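Local coordinates for protein anthranilate synthase component I (Streptococcus pneumoniae serotype 4, PDB 5KCK) that is an anthranilate synthase component of the chorismate-binding enzyme family, built of large antiparallel beta sheets flanked by helices, at residues 99-113 against 373-386. Sequence-based numbering, arbitrary orientation.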
ATOM      1  N   TYR A  99      27.354   3.133 -18.230  1.00 23.06           N
ATOM      2  CA  TYR A  99      27.148   3.695 -19.560  1.00 26.05           C
ATOM      3  C   TYR A  99      28.266   3.294 -20.508  1.00 25.14           C
ATOM      4  O   TYR A  99      28.018   2.950 -21.670  1.00 31.36           O
ATOM      5  CB  TYR A  99      27.050   5.214 -19.442  1.00 25.09           C
ATOM      6  CG  TYR A  99      27.053   5.991 -20.740  1.00 24.89           C
ATOM      7  CD1 TYR A  99      28.253   6.420 -21.318  1.00 35.37           C
ATOM      8  CD2 TYR A  99      25.865   6.345 -21.357  1.00 22.92           C
ATOM      9  CE1 TYR A  99      28.264   7.157 -22.499  1.00 30.78           C
ATOM     10  CE2 TYR A  99      25.862   7.088 -22.525  1.00 30.10           C
ATOM     11  CZ  TYR A  99      27.060   7.487 -23.095  1.00 28.35           C
ATOM     12  OH  TYR A  99      27.048   8.213 -24.257  1.00 25.81           O
ATOM     13  N   ASP A 100      29.502   3.291 -20.010  1.00 24.03           N
ATOM     14  CA  ASP A 100      30.673   3.097 -20.852  1.00 25.33           C
ATOM     15  C   ASP A 100      30.859   1.658 -21.310  1.00 23.41           C
ATOM     16  O   ASP A 100      31.715   1.408 -22.165  1.00 36.74           O
ATOM     17  CB  ASP A 100      31.897   3.600 -20.102  1.00 28.29           C
ATOM     18  CG  ASP A 100      31.738   5.049 -19.676  1.00 32.32           C
ATOM     19  OD1 ASP A 100      32.036   5.932 -20.499  1.00 29.82           O
ATOM     20  OD2 ASP A 100      31.270   5.301 -18.541  1.00 27.88           O
HETATM   21  N   MSE A 101      30.078   0.720 -20.794  1.00 24.33           N
HETATM   22  CA  MSE A 101      30.127  -0.641 -21.298  1.00 29.08           C
HETATM   23  C   MSE A 101      29.848  -0.701 -22.804  1.00 25.59           C
HETATM   24  O   MSE A 101      30.410  -1.537 -23.507  1.00 27.44           O
HETATM   25  CB  MSE A 101      29.138  -1.513 -20.534  1.00 39.81           C
HETATM   26  CG  MSE A 101      29.634  -1.870 -19.144  1.00 57.35           C
HETATM   27 SE   MSE A 101      31.121  -3.148 -19.182  1.00 67.99          SE
HETATM   28  CE  MSE A 101      30.205  -4.586 -20.142  1.00 47.16           C
ATOM     29  N   ILE A 102      28.997   0.200 -23.303  1.00 27.56           N
ATOM     30  CA  ILE A 102      28.663   0.188 -24.724  1.00 29.52           C
ATOM     31  C   ILE A 102      29.896   0.438 -25.592  1.00 25.58           C
ATOM     32  O   ILE A 102      29.901   0.080 -26.775  1.00 32.40           O
ATOM     33  CB  ILE A 102      27.539   1.211 -25.029  1.00 29.18           C
ATOM     34  CG1 ILE A 102      26.922   0.946 -26.410  1.00 33.69           C
ATOM     35  CG2 ILE A 102      28.072   2.637 -24.985  1.00 25.93           C
ATOM     36  CD1 ILE A 102      26.351  -0.452 -26.572  1.00 37.19           C
ATOM     37  N   SER A 103      30.959   1.017 -25.023  1.00 31.17           N
ATOM     38  CA  SER A 103      32.196   1.206 -25.777  1.00 35.14           C
ATOM     39  C   SER A 103      32.822  -0.117 -26.198  1.00 35.55           C
ATOM     40  O   SER A 103      33.631  -0.133 -27.132  1.00 32.50           O
ATOM     41  CB  SER A 103      33.206   2.019 -24.961  1.00 34.63           C
ATOM     42  OG  SER A 103      33.672   1.279 -23.845  1.00 42.23           O
ATOM     43  N   LEU A 104      32.472  -1.225 -25.532  1.00 30.51           N
ATOM     44  CA  LEU A 104      32.934  -2.538 -25.963  1.00 33.26           C
ATOM     45  C   LEU A 104      32.279  -2.986 -27.258  1.00 33.90           C
ATOM     46  O   LEU A 104      32.806  -3.881 -27.927  1.00 31.31           O
ATOM     47  CB  LEU A 104      32.659  -3.595 -24.891  1.00 40.04           C
ATOM     48  CG  LEU A 104      33.346  -3.443 -23.539  1.00 48.67           C
ATOM     49  CD1 LEU A 104      33.172  -4.721 -22.739  1.00 53.04           C
ATOM     50  CD2 LEU A 104      34.812  -3.105 -23.718  1.00 49.55           C
ATOM     51  N   TYR A 105      31.144  -2.394 -27.626  1.00 29.85           N
ATOM     52  CA  TYR A 105      30.385  -2.866 -28.769  1.00 31.56           C
ATOM     53  C   TYR A 105      30.123  -1.784 -29.802  1.00 36.54           C
ATOM     54  O   TYR A 105      29.687  -2.111 -30.911  1.00 42.32           O
ATOM     55  CB  TYR A 105      29.057  -3.490 -28.300  1.00 27.42           C
ATOM     56  CG  TYR A 105      29.264  -4.489 -27.171  1.00 31.39           C
ATOM     57  CD1 TYR A 105      29.709  -5.784 -27.430  1.00 27.25           C
ATOM     58  CD2 TYR A 105      29.044  -4.127 -25.846  1.00 28.70           C
ATOM     59  CE1 TYR A 105      29.923  -6.694 -26.399  1.00 29.48           C
ATOM     60  CE2 TYR A 105      29.244  -5.025 -24.809  1.00 27.44           C
ATOM     61  CZ  TYR A 105      29.686  -6.309 -25.089  1.00 35.03           C
ATOM     62  OH  TYR A 105      29.892  -7.203 -24.053  1.00 32.74           O
ATOM     63  N   GLU A 106      30.402  -0.520 -29.484  1.00 29.06           N
ATOM     64  CA  GLU A 106      30.374   0.576 -30.443  1.00 32.53           C
ATOM     65  C   GLU A 106      31.617   1.439 -30.273  1.00 34.96           C
ATOM     66  O   GLU A 106      32.164   1.554 -29.174  1.00 39.90           O
ATOM     67  CB  GLU A 106      29.124   1.450 -30.271  1.00 38.47           C
ATOM     68  CG  GLU A 106      27.814   0.694 -30.339  1.00 39.90           C
ATOM     69  CD  GLU A 106      27.511   0.157 -31.731  1.00 53.36           C
ATOM     70  OE1 GLU A 106      28.172   0.594 -32.706  1.00 56.11           O
ATOM     71  OE2 GLU A 106      26.612  -0.705 -31.841  1.00 51.68           O
ATOM     72  N   GLU A 107      32.054   2.061 -31.367  1.00 38.73           N
ATOM     73  CA  GLU A 107      33.193   2.982 -31.334  1.00 38.40           C
ATOM     74  C   GLU A 107      32.682   4.378 -30.999  1.00 36.95           C
ATOM     75  O   GLU A 107      32.228   5.113 -31.878  1.00 38.47           O
ATOM     76  CB  GLU A 107      33.946   2.967 -32.659  1.00 44.01           C
ATOM     77  CG  GLU A 107      35.059   1.925 -32.731  1.00 60.14           C
ATOM     78  CD  GLU A 107      35.661   1.793 -34.130  1.00 80.07           C
ATOM     79  OE1 GLU A 107      35.553   2.751 -34.930  1.00 83.28           O
ATOM     80  OE2 GLU A 107      36.238   0.722 -34.431  1.00 84.78           O
ATOM     81  N   ILE A 108      32.762   4.754 -29.721  1.00 34.07           N
ATOM     82  CA  ILE A 108      32.275   6.052 -29.277  1.00 35.87           C
ATOM     83  C   ILE A 108      33.402   7.051 -29.047  1.00 42.76           C
ATOM     84  O   ILE A 108      33.136   8.182 -28.623  1.00 43.77           O
ATOM     85  CB  ILE A 108      31.418   5.904 -28.005  1.00 35.64           C
ATOM     86  CG1 ILE A 108      32.280   5.445 -26.825  1.00 33.66           C
ATOM     87  CG2 ILE A 108      30.288   4.916 -28.256  1.00 31.20           C
ATOM     88  CD1 ILE A 108      31.548   5.463 -25.488  1.00 32.28           C
ATOM     89  N   GLY A 109      34.649   6.675 -29.330  1.00 42.71           N
ATOM     90  CA  GLY A 109      35.770   7.583 -29.179  1.00 36.41           C
ATOM     91  C   GLY A 109      36.427   7.470 -27.817  1.00 43.48           C
ATOM     92  O   GLY A 109      36.079   6.628 -26.981  1.00 42.29           O
ATOM     93  N   GLN A 110      37.397   8.355 -27.583  1.00 45.48           N
ATOM     94  CA  GLN A 110      38.166   8.290 -26.347  1.00 44.93           C
ATOM     95  C   GLN A 110      37.295   8.673 -25.158  1.00 45.38           C
ATOM     96  O   GLN A 110      36.591   9.687 -25.183  1.00 50.11           O
ATOM     97  CB  GLN A 110      39.395   9.193 -26.414  1.00 42.17           C
ATOM     98  CG  GLN A 110      40.216   9.147 -25.130  1.00 41.00           C
ATOM     99  CD  GLN A 110      41.617   9.678 -25.306  1.00 58.59           C
ATOM    100  OE1 GLN A 110      41.993  10.131 -26.388  1.00 69.64           O
ATOM    101  NE2 GLN A 110      42.404   9.624 -24.237  1.00 59.95           N
ATOM    102  N   ILE A 111      37.341   7.854 -24.120  1.00 43.88           N
ATOM    103  CA  ILE A 111      36.523   8.078 -22.929  1.00 37.22           C
ATOM    104  C   ILE A 111      37.245   9.068 -22.016  1.00 39.07           C
ATOM    105  O   ILE A 111      38.444   8.892 -21.752  1.00 38.67           O
ATOM    106  CB  ILE A 111      36.258   6.758 -22.221  1.00 36.37           C
ATOM    107  CG1 ILE A 111      35.501   5.821 -23.166  1.00 30.41           C
ATOM    108  CG2 ILE A 111      35.488   6.968 -20.926  1.00 40.88           C
ATOM    109  CD1 ILE A 111      35.189   4.499 -22.576  1.00 27.69           C
ATOM    110  N   PRO A 112      36.568  10.116 -21.539  1.00 40.02           N
ATOM    111  CA  PRO A 112      37.250  11.123 -20.711  1.00 33.40           C
ATOM    112  C   PRO A 112      37.698  10.586 -19.361  1.00 32.76           C
ATOM    113  O   PRO A 112      37.412   9.442 -18.985  1.00 29.91           O
ATOM    114  CB  PRO A 112      36.187  12.215 -20.536  1.00 33.81           C
ATOM    115  CG  PRO A 112      35.186  11.976 -21.618  1.00 38.40           C
ATOM    116  CD  PRO A 112      35.176  10.495 -21.835  1.00 39.97           C
ATOM    117  N   GLU A 113      38.411  11.435 -18.632  1.00 33.49           N
ATOM    118  CA  GLU A 113      38.935  11.089 -17.320  1.00 38.63           C
ATOM    119  C   GLU A 113      37.813  10.669 -16.373  1.00 33.32           C
ATOM    120  O   GLU A 113      36.733  11.264 -16.358  1.00 32.63           O
ATOM    121  CB  GLU A 113      39.700  12.298 -16.757  1.00 45.46           C
ATOM    122  CG  GLU A 113      40.179  12.166 -15.329  1.00 54.07           C
ATOM    123  CD  GLU A 113      40.578  13.509 -14.740  1.00 66.07           C
ATOM    124  OE1 GLU A 113      40.553  14.509 -15.489  1.00 70.72           O
ATOM    125  OE2 GLU A 113      40.903  13.568 -13.534  1.00 68.94           O
ATOM    126  N   ILE A 373      24.657   6.667 -32.098  1.00 29.29           N
ATOM    127  CA  ILE A 373      26.110   6.502 -32.118  1.00 35.22           C
ATOM    128  C   ILE A 373      26.807   7.843 -32.324  1.00 36.73           C
ATOM    129  O   ILE A 373      27.789   8.160 -31.639  1.00 35.37           O
ATOM    130  CB  ILE A 373      26.531   5.474 -33.181  1.00 35.95           C
ATOM    131  CG1 ILE A 373      26.185   4.059 -32.718  1.00 36.63           C
ATOM    132  CG2 ILE A 373      28.019   5.573 -33.454  1.00 35.66           C
ATOM    133  CD1 ILE A 373      26.280   3.033 -33.836  1.00 38.52           C
ATOM    134  N   ARG A 374      26.318   8.647 -33.270  1.00 32.95           N
ATOM    135  CA  ARG A 374      26.878   9.984 -33.465  1.00 36.03           C
ATOM    136  C   ARG A 374      26.706  10.840 -32.212  1.00 36.14           C
ATOM    137  O   ARG A 374      27.622  11.572 -31.817  1.00 40.56           O
ATOM    138  CB  ARG A 374      26.220  10.652 -34.677  1.00 36.29           C
ATOM    139  CG  ARG A 374      26.577  12.124 -34.870  1.00 45.46           C
ATOM    140  CD  ARG A 374      28.020  12.295 -35.325  1.00 44.72           C
ATOM    141  NE  ARG A 374      28.323  11.457 -36.482  1.00 48.82           N
ATOM    142  CZ  ARG A 374      28.203  11.852 -37.747  1.00 53.51           C
ATOM    143  NH1 ARG A 374      27.787  13.080 -38.029  1.00 51.34           N
ATOM    144  NH2 ARG A 374      28.503  11.020 -38.734  1.00 53.10           N
ATOM    145  N   ALA A 375      25.541  10.758 -31.571  1.00 32.36           N
ATOM    146  CA  ALA A 375      25.316  11.532 -30.356  1.00 34.65           C
ATOM    147  C   ALA A 375      26.272  11.105 -29.249  1.00 43.27           C
ATOM    148  O   ALA A 375      26.756  11.943 -28.478  1.00 30.95           O
ATOM    149  CB  ALA A 375      23.864  11.391 -29.904  1.00 30.45           C
HETATM  150  N   MSE A 376      26.576   9.815 -29.167  1.00 29.69           N
HETATM  151  CA  MSE A 376      27.504   9.341 -28.151  1.00 28.95           C
HETATM  152  C   MSE A 376      28.936   9.794 -28.427  1.00 38.36           C
HETATM  153  O   MSE A 376      29.675  10.116 -27.496  1.00 30.50           O
HETATM  154  CB  MSE A 376      27.443   7.823 -28.033  1.00 27.75           C
HETATM  155  CG  MSE A 376      26.167   7.318 -27.382  1.00 39.16           C
HETATM  156 SE   MSE A 376      26.155   5.377 -27.095  1.00 49.91          SE
HETATM  157  CE  MSE A 376      26.465   4.801 -28.948  1.00 32.49           C
ATOM    158  N   ARG A 377      29.338   9.833 -29.701  1.00 32.12           N
ATOM    159  CA  ARG A 377      30.657  10.376 -30.009  1.00 37.70           C
ATOM    160  C   ARG A 377      30.733  11.858 -29.650  1.00 41.98           C
ATOM    161  O   ARG A 377      31.731  12.315 -29.079  1.00 36.43           O
ATOM    162  CB  ARG A 377      31.003  10.136 -31.482  1.00 37.75           C
ATOM    163  CG  ARG A 377      31.169   8.635 -31.824  1.00 44.18           C
ATOM    164  CD  ARG A 377      31.754   8.409 -33.221  1.00 53.65           C
ATOM    165  NE  ARG A 377      33.020   9.124 -33.401  1.00 66.38           N
ATOM    166  CZ  ARG A 377      34.227   8.560 -33.370  1.00 68.14           C
ATOM    167  NH1 ARG A 377      34.358   7.256 -33.177  1.00 71.46           N
ATOM    168  NH2 ARG A 377      35.308   9.306 -33.543  1.00 69.68           N
ATOM    169  N   ARG A 378      29.669  12.615 -29.940  1.00 35.00           N
ATOM    170  CA  ARG A 378      29.665  14.041 -29.622  1.00 36.04           C
ATOM    171  C   ARG A 378      29.653  14.281 -28.115  1.00 38.12           C
ATOM    172  O   ARG A 378      30.309  15.211 -27.628  1.00 35.73           O
ATOM    173  CB  ARG A 378      28.473  14.720 -30.279  1.00 36.59           C
ATOM    174  CG  ARG A 378      28.494  14.645 -31.809  1.00 48.13           C
ATOM    175  CD  ARG A 378      29.790  15.195 -32.415  1.00 40.55           C
ATOM    176  NE  ARG A 378      29.649  15.391 -33.854  1.00 42.48           N
ATOM    177  CZ  ARG A 378      30.657  15.596 -34.695  1.00 46.65           C
ATOM    178  NH1 ARG A 378      31.903  15.632 -34.248  1.00 49.00           N
ATOM    179  NH2 ARG A 378      30.414  15.765 -35.988  1.00 46.48           N
ATOM    180  N   ILE A 379      28.925  13.449 -27.364  1.00 32.69           N
ATOM    181  CA  ILE A 379      28.887  13.593 -25.909  1.00 41.09           C
ATOM    182  C   ILE A 379      30.290  13.512 -25.323  1.00 43.34           C
ATOM    183  O   ILE A 379      30.645  14.281 -24.421  1.00 43.30           O
ATOM    184  CB  ILE A 379      27.953  12.539 -25.284  1.00 37.17           C
ATOM    185  CG1 ILE A 379      26.494  12.912 -25.545  1.00 29.18           C
ATOM    186  CG2 ILE A 379      28.228  12.380 -23.770  1.00 28.37           C
ATOM    187  CD1 ILE A 379      25.522  11.773 -25.288  1.00 27.49           C
ATOM    188  N   TYR A 380      31.117  12.606 -25.833  1.00 32.27           N
ATOM    189  CA  TYR A 380      32.458  12.466 -25.289  1.00 38.60           C
ATOM    190  C   TYR A 380      33.478  13.385 -25.948  1.00 42.59           C
ATOM    191  O   TYR A 380      34.654  13.361 -25.566  1.00 41.19           O
ATOM    192  CB  TYR A 380      32.896  11.006 -25.360  1.00 32.21           C
ATOM    193  CG  TYR A 380      32.479  10.259 -24.114  1.00 42.60           C
ATOM    194  CD1 TYR A 380      31.951  10.947 -23.022  1.00 36.05           C
ATOM    195  CD2 TYR A 380      32.627   8.883 -24.011  1.00 36.01           C
ATOM    196  CE1 TYR A 380      31.578  10.287 -21.870  1.00 33.48           C
ATOM    197  CE2 TYR A 380      32.251   8.211 -22.860  1.00 30.07           C
ATOM    198  CZ  TYR A 380      31.725   8.917 -21.796  1.00 30.68           C
ATOM    199  OH  TYR A 380      31.359   8.258 -20.644  1.00 25.87           O
ATOM    200  N   GLU A 381      33.059  14.205 -26.907  1.00 36.46           N
ATOM    201  CA  GLU A 381      33.869  15.338 -27.321  1.00 39.14           C
ATOM    202  C   GLU A 381      33.581  16.573 -26.483  1.00 38.99           C
ATOM    203  O   GLU A 381      34.422  17.470 -26.415  1.00 47.19           O
ATOM    204  CB  GLU A 381      33.644  15.640 -28.811  1.00 40.41           C
ATOM    205  CG  GLU A 381      34.139  14.517 -29.731  1.00 40.79           C
ATOM    206  CD  GLU A 381      33.699  14.664 -31.189  1.00 58.02           C
ATOM    207  OE1 GLU A 381      32.963  15.617 -31.528  1.00 54.89           O
ATOM    208  OE2 GLU A 381      34.097  13.805 -32.004  1.00 61.10           O
ATOM    209  N   LEU A 382      32.432  16.611 -25.813  1.00 41.92           N
ATOM    210  CA  LEU A 382      31.992  17.748 -25.017  1.00 40.17           C
ATOM    211  C   LEU A 382      32.094  17.510 -23.517  1.00 37.77           C
ATOM    212  O   LEU A 382      32.637  18.346 -22.796  1.00 36.94           O
ATOM    213  CB  LEU A 382      30.549  18.099 -25.390  1.00 37.09           C
ATOM    214  CG  LEU A 382      30.383  18.422 -26.867  1.00 40.66           C
ATOM    215  CD1 LEU A 382      28.915  18.589 -27.204  1.00 46.98           C
ATOM    216  CD2 LEU A 382      31.168  19.681 -27.203  1.00 42.55           C
ATOM    217  N   GLU A 383      31.571  16.401 -23.013  1.00 35.01           N
ATOM    218  CA  GLU A 383      31.679  16.133 -21.585  1.00 37.45           C
ATOM    219  C   GLU A 383      33.124  15.820 -21.220  1.00 40.26           C
ATOM    220  O   GLU A 383      33.864  15.217 -22.003  1.00 36.92           O
ATOM    221  CB  GLU A 383      30.755  14.985 -21.182  1.00 30.78           C
ATOM    222  CG  GLU A 383      29.277  15.347 -21.273  1.00 32.78           C
ATOM    223  CD  GLU A 383      28.366  14.256 -20.746  1.00 36.14           C
ATOM    224  OE1 GLU A 383      28.889  13.199 -20.327  1.00 33.19           O
ATOM    225  OE2 GLU A 383      27.124  14.458 -20.749  1.00 31.22           O
ATOM    226  N   THR A 384      33.530  16.259 -20.030  1.00 34.50           N
ATOM    227  CA  THR A 384      34.914  16.149 -19.594  1.00 37.61           C
ATOM    228  C   THR A 384      35.126  15.069 -18.540  1.00 35.68           C
ATOM    229  O   THR A 384      36.261  14.867 -18.103  1.00 39.14           O
ATOM    230  CB  THR A 384      35.405  17.501 -19.061  1.00 42.04           C
ATOM    231  OG1 THR A 384      34.608  17.891 -17.935  1.00 43.98           O
ATOM    232  CG2 THR A 384      35.277  18.559 -20.136  1.00 37.83           C
ATOM    233  N   GLU A 385      34.075  14.364 -18.137  1.00 31.42           N
ATOM    234  CA  GLU A 385      34.165  13.303 -17.147  1.00 37.22           C
ATOM    235  C   GLU A 385      33.476  12.064 -17.689  1.00 31.86           C
ATOM    236  O   GLU A 385      32.386  12.157 -18.257  1.00 36.35           O
ATOM    237  CB  GLU A 385      33.500  13.695 -15.820  1.00 38.46           C
ATOM    238  CG  GLU A 385      34.101  14.895 -15.113  1.00 57.21           C
ATOM    239  CD  GLU A 385      33.283  15.303 -13.896  1.00 61.77           C
ATOM    240  OE1 GLU A 385      32.237  15.970 -14.072  1.00 59.39           O
ATOM    241  OE2 GLU A 385      33.674  14.937 -12.767  1.00 58.18           O
ATOM    242  N   LYS A 386      34.109  10.910 -17.499  1.00 31.41           N
ATOM    243  CA  LYS A 386      33.466   9.639 -17.808  1.00 28.57           C
ATOM    244  C   LYS A 386      32.144   9.534 -17.054  1.00 30.62           C
ATOM    245  O   LYS A 386      32.058   9.869 -15.870  1.00 28.95           O
ATOM    246  CB  LYS A 386      34.393   8.488 -17.424  1.00 27.47           C
ATOM    247  CG  LYS A 386      33.837   7.105 -17.657  1.00 26.34           C
ATOM    248  CD  LYS A 386      34.901   6.072 -17.335  1.00 30.15           C
ATOM    249  CE  LYS A 386      34.377   4.661 -17.526  1.00 28.49           C
ATOM    250  NZ  LYS A 386      35.305   3.681 -16.893  1.00 36.28           N
TER
HETATM  251  O   HOH W   1      29.213   9.201 -24.987  1.00 34.50           O
HETATM  252  O   HOH W   2      34.045  10.718 -28.705  1.00 38.87           O
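Y380, near the end of helix 372-382, packs against P112 and Y99 of the loop that follows strand 92-97; the contact joins this loop of the N-terminal region to a helix of the chorismate-binding-enzyme region. P112 makes a CH-pi contact, its CD 3.4 Å from the centroid of the Y380 ring and almost on the ring normal. Y99 turns its edge to Y380 in an offset edge-to-face pair, planes 74° apart; its CG, anti to the backbone N (chi1 171°), carries the ring toward the helix, where its OH comes 3.4 Å from M376 CG. The apolar packing continues with I108, whose CD1 meets Y380 CE2 while CG2 lies 3.9 Å from M376 CE. The selenium of M376 sits obliquely to the Y99 ring in a Met-aromatic contact and touches I102 CG2.

Direct polar bonds lie around this apolar centre. R377 NH1 gives a long bond to E107 O from above the carbonyl plane, and K386 N donates to E113 O (2.9 Å). The extended K386 chain runs past D100, CG and CE both 3.3 Å from D100 OD2, to a salt bridge of NZ with D120.

Water bridges two points: one water joins Y99 OH to M376 O and lies over the Y380 face opposite P112 CD, another joins I108 O to R377 O.

Y380 OH donates to D100 OD1, the carboxylate nearly coplanar with the ring, though the modelled 2.4 Å is doubtful as an exact length; R387 N also bonds this hydroxyl and G388 N bonds D100 OD2.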